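Local coordinates for peptide ABC transporter, peptide-binding protein (Thermus thermophilus, PDB 2D5W) that binds oligopeptides, here a pentapeptide, and probably hands them to a peptide ABC transporter as its solute-binding component, at residues L275-G280 and G347-A352. Residues are numbered along the deposited sequence; the frame is centred on the assembly and turned at random.
Sequences LTFDQG and GLQPVA
F277 lays one face of its ring over the side chain of Q349, in a CH-pi contact that puts Q349 CG 3.8 Å from the ring centroid, 17° off the normal. Extended beyond CG, the glutamine runs antiparallel to the phenylalanine side chain, bringing its amide over the CB end, stacked at 25° to the ring plane, with CD 3.4 Å from F277 CG. Glutamine suits this place because its CG methylene packs on the aromatic face while its amide still reaches polar partners. L348 crosses F277 at about a right angle and meets the ring obliquely, its CB 3.5 Å from F277 CZ; an aliphatic chain suits this apolar CE2/CZ end. The flat ring serves both neighbours, its CG anti to the backbone N (chi1 -166°).

The polar link is indirect: one water accepts from F277 N at 2.9 Å and from an N-H of Q349 NE2 at 3.1 Å, while A551 N satisfies OE1. T276 N donates to Q279 OE1 and T276 OG1 to D278 OD2, tying down the turn that carries F277.

Within this family 5 solute-binding fold, the contact joins short helix 277-280 to the loop after helix 337-345, which P350 and A352 bond by their backbones to strand 544-557; F297 of strand 293-308 also meets the F277 ring.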
# COMPACT_ATOMS: atom_id res chain seq x y z
N LEU A 275 13.91 -7.30 -3.63
CA LEU A 275 14.04 -8.66 -4.13
C LEU A 275 12.82 -9.50 -3.80
O LEU A 275 12.13 -9.25 -2.81
CB LEU A 275 15.28 -9.32 -3.53
CG LEU A 275 16.60 -8.57 -3.67
CD1 LEU A 275 17.70 -9.33 -2.92
CD2 LEU A 275 16.95 -8.42 -5.14
N THR A 276 12.56 -10.51 -4.62
CA THR A 276 11.44 -11.39 -4.36
C THR A 276 11.92 -12.59 -3.54
O THR A 276 13.12 -12.83 -3.42
CB THR A 276 10.75 -11.82 -5.67
OG1 THR A 276 11.71 -12.39 -6.57
CG2 THR A 276 10.11 -10.61 -6.34
N PHE A 277 10.98 -13.32 -2.95
CA PHE A 277 11.27 -14.46 -2.08
C PHE A 277 12.30 -15.44 -2.64
O PHE A 277 13.25 -15.82 -1.95
CB PHE A 277 9.97 -15.19 -1.76
CG PHE A 277 10.07 -16.17 -0.63
CD1 PHE A 277 9.86 -15.76 0.68
CD2 PHE A 277 10.35 -17.51 -0.88
CE1 PHE A 277 9.93 -16.67 1.73
CE2 PHE A 277 10.42 -18.43 0.17
CZ PHE A 277 10.21 -18.01 1.47
N ASP A 278 12.10 -15.86 -3.88
CA ASP A 278 12.99 -16.81 -4.54
C ASP A 278 14.42 -16.27 -4.63
O ASP A 278 15.39 -17.01 -4.49
CB ASP A 278 12.46 -17.13 -5.94
CG ASP A 278 12.21 -15.89 -6.78
OD1 ASP A 278 12.78 -15.79 -7.88
OD2 ASP A 278 11.44 -15.01 -6.33
N GLN A 279 14.55 -14.97 -4.87
CA GLN A 279 15.88 -14.38 -4.98
C GLN A 279 16.60 -14.38 -3.64
O GLN A 279 17.81 -14.58 -3.58
CB GLN A 279 15.78 -12.96 -5.53
CG GLN A 279 15.16 -12.88 -6.91
CD GLN A 279 15.09 -11.47 -7.43
OE1 GLN A 279 14.49 -10.59 -6.80
NE2 GLN A 279 15.72 -11.23 -8.57
N GLY A 280 15.84 -14.16 -2.57
CA GLY A 280 16.43 -14.13 -1.24
C GLY A 280 17.04 -15.45 -0.83
O GLY A 280 17.92 -15.48 0.03
N GLY A 347 6.94 -23.89 -1.81
CA GLY A 347 5.73 -23.79 -1.00
C GLY A 347 5.80 -22.90 0.22
O GLY A 347 4.83 -22.80 0.97
N LEU A 348 6.93 -22.23 0.42
CA LEU A 348 7.11 -21.37 1.59
C LEU A 348 6.24 -20.11 1.60
O LEU A 348 6.03 -19.50 2.64
CB LEU A 348 8.59 -21.05 1.77
CG LEU A 348 9.42 -22.32 2.05
CD1 LEU A 348 10.90 -21.98 2.11
CD2 LEU A 348 8.96 -22.96 3.36
N GLN A 349 5.75 -19.72 0.42
CA GLN A 349 4.81 -18.60 0.30
C GLN A 349 3.60 -19.38 -0.19
O GLN A 349 3.54 -19.80 -1.35
CB GLN A 349 5.29 -17.56 -0.72
CG GLN A 349 6.40 -16.68 -0.15
CD GLN A 349 6.73 -15.47 -1.00
OE1 GLN A 349 6.98 -14.38 -0.47
NE2 GLN A 349 6.75 -15.64 -2.31
N PRO A 350 2.63 -19.62 0.71
CA PRO A 350 1.42 -20.38 0.40
C PRO A 350 0.37 -19.76 -0.49
O PRO A 350 0.18 -18.54 -0.50
CB PRO A 350 0.86 -20.69 1.78
CG PRO A 350 1.14 -19.40 2.50
CD PRO A 350 2.57 -19.08 2.08
N VAL A 351 -0.34 -20.62 -1.22
CA VAL A 351 -1.42 -20.19 -2.07
C VAL A 351 -2.45 -19.51 -1.16
O VAL A 351 -2.72 -19.99 -0.05
CB VAL A 351 -2.08 -21.39 -2.78
CG1 VAL A 351 -3.32 -20.94 -3.53
CG2 VAL A 351 -1.08 -22.04 -3.73
N ALA A 352 -2.99 -18.40 -1.64
CA ALA A 352 -3.99 -17.63 -0.91
C ALA A 352 -5.37 -17.89 -1.51
O ALA A 352 -5.50 -18.04 -2.73
CB ALA A 352 -3.67 -16.15 -0.99
O HOH W 1 8.11 -13.17 -3.61